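Local coordinates for pullulanase (Bacillus acidopullulyticus, PDB 2WAN), which probably hydrolyses the alpha-1,6 linkages of pullulan and related branched glucans such as starch, using an alpha-amylase-type barrel, at residues P749-A754 and P874-Q879; F699-P704 and I757-L762; Y731-S734 and T739-D742. One frame throughout, in Å; residues are numbered along the deposited sequence. Where two conformers were deposited one is given.

Contact 1: P749-A754 and P874-Q879; sequences PSDTEA and PNKTSQ
A solvent-side salt bridge between D751 and K876 ties the loop ahead of helix 753-769, in the (beta/alpha)8 barrel, to the C-terminal all-beta domain. The two side chains approach from opposite directions. K876 runs extended beyond CG, and its NZ donates to D751 OD1 at 2.6 Å, using the syn lone pair of that oxygen. The grip is one-sided: NZ stays 3.9 Å from D751 OD2. A water closes this gap, donating to OD2 (2.9 Å) and accepting from K876 NZ (3.0 Å), so both carboxylate oxygens are coupled to the ammonium group. CG of D751 lies anti to its carbonyl carbon (chi1 -77°), which puts OD1 within bonding distance of K876 NZ. The amide of N748 also donates to OD2 and helps fix the carboxylate's rotation. With an alanine at D751, K876 would probably be left without its charge partner, and both the water and the N748 amide would lose an acceptor. Next along the chain, T752 is the N-cap of helix 753-769, its OG1 accepting from D755 N, while D751 O takes the side chain of R756. On the beta side, the K876 loop links strands 868-873 and 879-882; at its start P874 packs on F699 and on L762 of helix 753-769.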
loop_
_atom_site.group_PDB
_atom_site.type_symbol
_atom_site.label_atom_id
_atom_site.label_comp_id
_atom_site.label_asym_id
_atom_site.label_seq_id
_atom_site.Cartn_x
_atom_site.Cartn_y
_atom_site.Cartn_z
ATOM N N PRO A 749 -10.771 -28.668 14.877
ATOM C CA PRO A 749 -9.907 -29.794 15.259
ATOM C C PRO A 749 -10.626 -31.147 15.345
ATOM O O PRO A 749 -9.993 -32.193 15.121
ATOM C CB PRO A 749 -9.370 -29.370 16.634
ATOM C CG PRO A 749 -10.385 -28.408 17.165
ATOM C CD PRO A 749 -10.862 -27.654 15.946
ATOM N N SER A 750 -11.929 -31.125 15.634
ATOM C CA SER A 750 -12.737 -32.346 15.774
ATOM C C SER A 750 -13.292 -32.892 14.452
ATOM O O SER A 750 -13.877 -33.972 14.423
ATOM C CB SER A 750 -13.916 -32.101 16.727
ATOM O OG SER A 750 -13.456 -31.601 17.968
ATOM N N ASP A 751 -13.153 -32.133 13.363
ATOM C CA ASP A 751 -13.678 -32.589 12.087
ATOM C C ASP A 751 -12.700 -33.531 11.404
ATOM O O ASP A 751 -11.487 -33.435 11.619
ATOM C CB ASP A 751 -14.036 -31.387 11.206
ATOM C CG ASP A 751 -15.343 -30.750 11.636
ATOM O OD1 ASP A 751 -16.367 -31.457 11.584
ATOM O OD2 ASP A 751 -15.351 -29.562 12.037
ATOM N N THR A 752 -13.236 -34.450 10.609
ATOM C CA THR A 752 -12.433 -35.447 9.903
ATOM C C THR A 752 -11.561 -34.778 8.852
ATOM O O THR A 752 -11.864 -33.653 8.428
ATOM C CB THR A 752 -13.310 -36.501 9.191
ATOM O OG1 THR A 752 -14.138 -35.864 8.195
ATOM C CG2 THR A 752 -14.216 -37.241 10.199
ATOM N N GLU A 753 -10.523 -35.493 8.394
ATOM C CA GLU A 753 -9.673 -35.043 7.273
ATOM C C GLU A 753 -10.531 -34.789 6.050
ATOM O O GLU A 753 -10.380 -33.778 5.357
ATOM C CB GLU A 753 -8.616 -36.102 6.882
ATOM C CG GLU A 753 -7.681 -35.609 5.724
ATOM C CD GLU A 753 -6.793 -36.689 5.090
ATOM O OE1 GLU A 753 -7.303 -37.729 4.600
ATOM O OE2 GLU A 753 -5.575 -36.471 5.051
ATOM N N ALA A 754 -11.421 -35.746 5.765
ATOM C CA ALA A 754 -12.274 -35.662 4.576
ATOM C C ALA A 754 -13.146 -34.412 4.613
ATOM O O ALA A 754 -13.288 -33.709 3.603
ATOM C CB ALA A 754 -13.157 -36.919 4.443
ATOM N N PRO A 874 -22.384 -25.065 2.980
ATOM C CA PRO A 874 -21.376 -25.349 4.010
ATOM C C PRO A 874 -21.842 -26.318 5.090
ATOM O O PRO A 874 -21.042 -26.735 5.928
ATOM C CB PRO A 874 -21.137 -23.981 4.641
ATOM C CG PRO A 874 -22.427 -23.257 4.454
ATOM C CD PRO A 874 -22.935 -23.703 3.117
ATOM N N ASN A 875 -23.120 -26.662 5.062
ATOM C CA ASN A 875 -23.718 -27.474 6.119
ATOM C C ASN A 875 -23.354 -28.944 6.034
ATOM O O ASN A 875 -22.992 -29.453 4.973
ATOM C CB ASN A 875 -25.227 -27.277 6.100
ATOM C CG ASN A 875 -25.600 -25.832 6.223
ATOM O OD1 ASN A 875 -25.391 -25.217 7.273
ATOM N ND2 ASN A 875 -26.113 -25.254 5.133
ATOM N N LYS A 876 -23.458 -29.637 7.169
ATOM C CA LYS A 876 -23.083 -31.036 7.228
ATOM C C LYS A 876 -24.140 -32.015 6.702
ATOM O O LYS A 876 -23.900 -33.226 6.666
ATOM C CB LYS A 876 -22.641 -31.384 8.654
ATOM C CG LYS A 876 -21.184 -31.002 8.886
ATOM C CD LYS A 876 -20.748 -31.300 10.289
ATOM C CE LYS A 876 -19.296 -30.908 10.494
ATOM N NZ LYS A 876 -18.922 -31.046 11.934
ATOM N N THR A 877 -25.292 -31.501 6.276
ATOM C CA THR A 877 -26.278 -32.329 5.594
ATOM C C THR A 877 -26.540 -31.767 4.214
ATOM O O THR A 877 -26.298 -30.576 3.973
ATOM C CB THR A 877 -27.604 -32.430 6.375
ATOM O OG1 THR A 877 -28.152 -31.123 6.556
ATOM C CG2 THR A 877 -27.372 -33.054 7.754
ATOM N N SER A 878 -27.045 -32.620 3.328
ATOM C CA SER A 878 -27.432 -32.190 1.988
ATOM C C SER A 878 -28.582 -31.208 2.095
ATOM O O SER A 878 -29.358 -31.240 3.060
ATOM C CB SER A 878 -27.818 -33.380 1.105
ATOM O OG SER A 878 -29.001 -34.000 1.601
ATOM N N GLN A 879 -28.688 -30.325 1.099
ATOM C CA GLN A 879 -29.697 -29.290 1.083
ATOM C C GLN A 879 -30.303 -29.233 -0.309
ATOM O O GLN A 879 -29.635 -29.535 -1.291
ATOM C CB GLN A 879 -29.086 -27.941 1.434
ATOM C CG GLN A 879 -28.402 -27.893 2.800
ATOM C CD GLN A 879 -29.392 -27.934 3.943
ATOM O OE1 GLN A 879 -30.414 -27.252 3.918
ATOM N NE2 GLN A 879 -29.077 -28.709 4.972
HETATM O O HOH W 1 -17.881 -28.228 11.918
#

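Contact 2: F699-P704 and I757-L762; sequences FATGDP and IKMDEL
The backbone turn at A700 and T701 lies against the flank of helix 753-769, with A700 CA and M759 CA 5.4 Å apart. This is buried packing on the outside of the (beta/alpha)8 barrel, where the loop between helices 681-688 and 707-714, which lie between barrel strands 677-679 and 728-730, leans on the helix that precedes the last barrel strand. M759 and L762, one helical turn apart, both face the loop; the helix between them is held by ordinary i to i+4 bonds such as L762 N to K758 O. The small A700 lets the two backbones come close. Its CB sits 3.7 Å from M759 O, and its own carbonyl O rests 3.4 Å from M759 CG, a van der Waals contact with the methylene. L762 reaches the alanine with its branched end, CD2 coming 4.3 Å from A700 CA, and its other neighbours include Y872 of strand 868-873, so this helix residue touches both the loop and the beta domain. With CG anti to its carbonyl carbon (chi1 -64°) and an extended chain beyond, M759 passes along the turn and crosses the side chain of T701 at about a right angle. T701 splits its two branches by chemistry: OG1 accepts from G698 N within its own loop, while the methyl goes to the methionine. T701 O is hydrogen-bonded to ND2 of N748, just past the end of helix 740-747. G702 follows with backbone angles (phi 127°) at which a CB would collide with the preceding carbonyl O. M759 SD lies 3.8 Å from T701 CG2 and 3.9 Å from T701 CA, with M759 CB also near the methyl.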
loop_
_atom_site.group_PDB
_atom_site.type_symbol
_atom_site.label_atom_id
_atom_site.label_comp_id
_atom_site.label_asym_id
_atom_site.label_seq_id
_atom_site.Cartn_x
_atom_site.Cartn_y
_atom_site.Cartn_z
ATOM N N PHE A 699 -18.041 -18.899 7.198
ATOM C CA PHE A 699 -19.012 -19.534 6.302
ATOM C C PHE A 699 -18.595 -20.945 5.861
ATOM O O PHE A 699 -19.410 -21.869 5.852
ATOM C CB PHE A 699 -19.231 -18.638 5.064
ATOM C CG PHE A 699 -20.262 -19.168 4.107
ATOM C CD1 PHE A 699 -21.614 -19.113 4.425
ATOM C CD2 PHE A 699 -19.878 -19.714 2.873
ATOM C CE1 PHE A 699 -22.571 -19.609 3.543
ATOM C CE2 PHE A 699 -20.834 -20.186 1.967
ATOM C CZ PHE A 699 -22.186 -20.134 2.314
ATOM N N ALA A 700 -17.331 -21.109 5.471
ATOM C CA ALA A 700 -16.896 -22.394 4.928
ATOM C C ALA A 700 -16.763 -23.480 6.004
ATOM O O ALA A 700 -16.777 -24.665 5.672
ATOM C CB ALA A 700 -15.567 -22.244 4.158
ATOM N N THR A 701 -16.653 -23.062 7.269
ATOM C CA THR A 701 -16.212 -23.964 8.352
ATOM C C THR A 701 -17.160 -24.063 9.557
ATOM O O THR A 701 -16.813 -24.652 10.593
ATOM C CB THR A 701 -14.820 -23.571 8.872
ATOM O OG1 THR A 701 -14.813 -22.173 9.208
ATOM C CG2 THR A 701 -13.751 -23.874 7.814
ATOM N N GLY A 702 -18.357 -23.512 9.411
ATOM C CA GLY A 702 -19.415 -23.804 10.381
ATOM C C GLY A 702 -20.121 -22.637 11.034
ATOM O O GLY A 702 -21.153 -22.843 11.675
ATOM N N ASP A 703 -19.589 -21.419 10.899
ATOM C CA ASP A 703 -20.269 -20.268 11.473
ATOM C C ASP A 703 -21.550 -19.986 10.688
ATOM O O ASP A 703 -21.518 -19.962 9.470
ATOM C CB ASP A 703 -19.355 -19.041 11.499
ATOM C CG ASP A 703 -19.997 -17.863 12.209
ATOM O OD1 ASP A 703 -20.861 -17.188 11.614
ATOM O OD2 ASP A 703 -19.631 -17.620 13.372
ATOM N N PRO A 704 -22.686 -19.770 11.391
ATOM C CA PRO A 704 -23.952 -19.633 10.657
ATOM C C PRO A 704 -24.356 -18.196 10.339
ATOM O O PRO A 704 -25.426 -17.979 9.780
ATOM C CB PRO A 704 -24.973 -20.245 11.634
ATOM C CG PRO A 704 -24.430 -19.847 12.989
ATOM C CD PRO A 704 -22.902 -19.937 12.845
ATOM N N ILE A 757 -10.993 -31.223 4.187
ATOM C CA ILE A 757 -10.670 -31.039 2.755
ATOM C C ILE A 757 -11.852 -30.357 2.035
ATOM O O ILE A 757 -11.674 -29.388 1.264
ATOM C CB ILE A 757 -10.304 -32.370 2.054
ATOM C CG1 ILE A 757 -8.920 -32.854 2.507
ATOM C CG2 ILE A 757 -10.359 -32.202 0.533
ATOM C CD1 ILE A 757 -8.550 -34.241 2.068
ATOM N N LYS A 758 -13.069 -30.833 2.306
ATOM C CA LYS A 758 -14.251 -30.213 1.705
ATOM C C LYS A 758 -14.413 -28.735 2.070
ATOM O O LYS A 758 -14.749 -27.925 1.202
ATOM C CB LYS A 758 -15.527 -30.988 2.082
ATOM C CG LYS A 758 -15.569 -32.393 1.490
ATOM C CD LYS A 758 -16.863 -33.090 1.911
ATOM C CE LYS A 758 -16.976 -34.467 1.280
ATOM N NZ LYS A 758 -18.197 -35.146 1.795
ATOM N N MET A 759 -14.167 -28.385 3.337
ATOM C CA MET A 759 -14.256 -26.993 3.796
ATOM C C MET A 759 -13.231 -26.085 3.101
ATOM O O MET A 759 -13.567 -24.974 2.694
ATOM C CB MET A 759 -14.084 -26.901 5.309
ATOM C CG MET A 759 -15.188 -27.598 6.088
ATOM S SD MET A 759 -14.745 -27.575 7.860
ATOM C CE MET A 759 -15.902 -28.833 8.485
ATOM N N ASP A 760 -12.010 -26.593 2.964
ATOM C CA ASP A 760 -10.917 -25.877 2.295
ATOM C C ASP A 760 -11.320 -25.621 0.829
ATOM O O ASP A 760 -11.254 -24.484 0.334
ATOM C CB ASP A 760 -9.634 -26.739 2.390
ATOM C CG ASP A 760 -8.384 -26.021 1.858
ATOM O OD1 ASP A 760 -8.417 -25.468 0.737
ATOM O OD2 ASP A 760 -7.359 -26.026 2.582
ATOM N N GLU A 761 -11.758 -26.673 0.145
ATOM C CA GLU A 761 -12.231 -26.553 -1.231
ATOM C C GLU A 761 -13.388 -25.573 -1.370
ATOM O O GLU A 761 -13.418 -24.789 -2.317
ATOM C CB GLU A 761 -12.625 -27.916 -1.783
ATOM C CG GLU A 761 -11.389 -28.806 -2.069
ATOM C CD GLU A 761 -11.716 -30.242 -2.425
ATOM O OE1 GLU A 761 -12.755 -30.766 -1.960
ATOM O OE2 GLU A 761 -10.906 -30.866 -3.164
ATOM N N LEU A 762 -14.346 -25.630 -0.442
ATOM C CA LEU A 762 -15.488 -24.694 -0.458
ATOM C C LEU A 762 -15.089 -23.224 -0.319
ATOM O O LEU A 762 -15.595 -22.381 -1.061
ATOM C CB LEU A 762 -16.520 -25.064 0.620
ATOM C CG LEU A 762 -17.746 -24.142 0.732
ATOM C CD1 LEU A 762 -18.512 -24.009 -0.577
ATOM C CD2 LEU A 762 -18.680 -24.736 1.795
#

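Contact 3: Y731-S734 and T739-D742; sequences YVTS and TLWD
Apolar packing carries the contact between V732, T733 and L740. The side chain of L740 crosses those of V732 and T733 at about a right angle, and its methyls each meet one of V732: CD2 lies 4.0 Å from V732 CG1, and CD1 lies 4.1 Å from V732 CG2. L740 CG stands anti to its backbone N (chi1 -166°), which swings the fork across to the valine. The methyl of T733 fills the next place, with CG2 3.7 Å from L740 CB and 3.6 Å from L740 N, so it lies against the very first turn of helix 740-747.

Several polar atoms beside this packing have partners outside the two segments. OG1 of T733 is hydrogen-bonded to E780 OE2, and the same oxygen accepts from L740 N; one carboxylate thus joins the two segments and takes up a backbone N-H of the helix start. T739 is the N-cap, its OG1 accepting a weak bond from D742 N (3.3 Å, 162°) and also pairing with R784 O. D742 does not touch 731-734; its carboxylate bonds to T785 OG1, K786 N and G788 N.

The arrangement is the loop that follows the seventh strand of a (beta/alpha)8 barrel, strand 728-730, and folds back onto the helix after it. The Ser-His-Asp-Asn run that starts at S734 and includes D736 is consistent with conserved region IV of the alpha-amylase family, which lies at the end of strand seven and in relatives lines the substrate cleft.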
loop_
_atom_site.group_PDB
_atom_site.type_symbol
_atom_site.label_atom_id
_atom_site.label_comp_id
_atom_site.label_asym_id
_atom_site.label_seq_id
_atom_site.Cartn_x
_atom_site.Cartn_y
_atom_site.Cartn_z
ATOM N N TYR A 731 -10.111 -13.119 -1.496
ATOM C CA TYR A 731 -9.175 -14.146 -1.031
ATOM C C TYR A 731 -9.596 -14.673 0.324
ATOM O O TYR A 731 -10.448 -14.060 1.016
ATOM C CB TYR A 731 -7.725 -13.612 -0.976
ATOM C CG TYR A 731 -7.417 -12.690 0.198
ATOM C CD1 TYR A 731 -8.130 -11.506 0.407
ATOM C CD2 TYR A 731 -6.397 -13.005 1.101
ATOM C CE1 TYR A 731 -7.826 -10.657 1.505
ATOM C CE2 TYR A 731 -6.091 -12.165 2.188
ATOM C CZ TYR A 731 -6.811 -10.997 2.378
ATOM O OH TYR A 731 -6.503 -10.176 3.445
ATOM N N VAL A 732 -8.996 -15.807 0.679
ATOM C CA VAL A 732 -9.174 -16.396 2.004
ATOM C C VAL A 732 -7.841 -16.525 2.768
ATOM O O VAL A 732 -7.839 -16.413 3.997
ATOM C CB VAL A 732 -9.973 -17.727 1.929
ATOM C CG1 VAL A 732 -9.202 -18.793 1.179
ATOM C CG2 VAL A 732 -10.358 -18.234 3.361
ATOM N N THR A 733 -6.724 -16.739 2.068
ATOM C CA THR A 733 -5.414 -16.732 2.740
ATOM C C THR A 733 -4.357 -16.056 1.872
ATOM O O THR A 733 -4.572 -15.834 0.680
ATOM C CB THR A 733 -4.900 -18.158 3.069
ATOM O OG1 THR A 733 -4.766 -18.926 1.865
ATOM C CG2 THR A 733 -5.868 -18.898 4.033
ATOM N N SER A 734 -3.211 -15.776 2.498
ATOM C CA SER A 734 -2.049 -15.173 1.848
ATOM C C SER A 734 -0.807 -15.598 2.638
ATOM O O SER A 734 -0.918 -16.384 3.597
ATOM C CB SER A 734 -2.181 -13.640 1.868
ATOM O OG SER A 734 -2.034 -13.141 3.201
ATOM N N THR A 739 -1.787 -20.830 6.702
ATOM C CA THR A 739 -2.304 -21.459 5.488
ATOM C C THR A 739 -3.715 -21.960 5.832
ATOM O O THR A 739 -4.039 -22.160 7.019
ATOM C CB THR A 739 -1.453 -22.639 5.003
ATOM O OG1 THR A 739 -1.607 -23.760 5.891
ATOM C CG2 THR A 739 0.030 -22.249 4.893
ATOM N N LEU A 740 -4.563 -22.141 4.826
ATOM C CA LEU A 740 -5.930 -22.549 5.113
ATOM C C LEU A 740 -5.977 -23.913 5.782
ATOM O O LEU A 740 -6.791 -24.119 6.680
ATOM C CB LEU A 740 -6.828 -22.503 3.861
ATOM C CG LEU A 740 -8.336 -22.593 4.161
ATOM C CD1 LEU A 740 -8.759 -21.561 5.218
ATOM C CD2 LEU A 740 -9.199 -22.449 2.884
ATOM N N TRP A 741 -5.090 -24.822 5.383
ATOM C CA TRP A 741 -5.077 -26.174 5.962
ATOM C C TRP A 741 -4.808 -26.079 7.469
ATOM O O TRP A 741 -5.499 -26.716 8.280
ATOM C CB TRP A 741 -4.055 -27.100 5.248
ATOM C CG TRP A 741 -4.217 -28.561 5.640
ATOM C CD1 TRP A 741 -3.290 -29.363 6.237
ATOM C CD2 TRP A 741 -5.406 -29.362 5.482
ATOM N NE1 TRP A 741 -3.820 -30.635 6.447
ATOM C CE2 TRP A 741 -5.112 -30.655 5.981
ATOM C CE3 TRP A 741 -6.687 -29.111 4.943
ATOM C CZ2 TRP A 741 -6.062 -31.699 5.983
ATOM C CZ3 TRP A 741 -7.627 -30.143 4.940
ATOM C CH2 TRP A 741 -7.305 -31.431 5.464
ATOM N N ASP A 742 -3.828 -25.253 7.825
ATOM C CA ASP A 742 -3.453 -25.038 9.230
ATOM C C ASP A 742 -4.562 -24.307 9.987
ATOM O O ASP A 742 -4.860 -24.643 11.140
ATOM C CB ASP A 742 -2.155 -24.240 9.307
ATOM C CG ASP A 742 -0.936 -25.051 8.889
ATOM O OD1 ASP A 742 -1.072 -26.236 8.526
ATOM O OD2 ASP A 742 0.169 -24.495 8.935
#

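How the contacts relate
Contact 2 opens first along the chain, with the loop 699-704 that follows helix 681-688. Before it closes at 757-762, contact 3 opens and shuts inside it, a short loop from the end of strand 728-730 to helix 740-747. Contact 1 opens at 749-754, still within the span of contact 2, and closes only at 874-879, so contacts 1 and 2 cross. Both use helix 753-769, and they touch where D751 OD2 meets M759 CE. Contact 3 meets contact 2 through W741 and L740, against I757 and D760. Together they run from a barrel strand end outward through successive helices to the C-terminal beta domain.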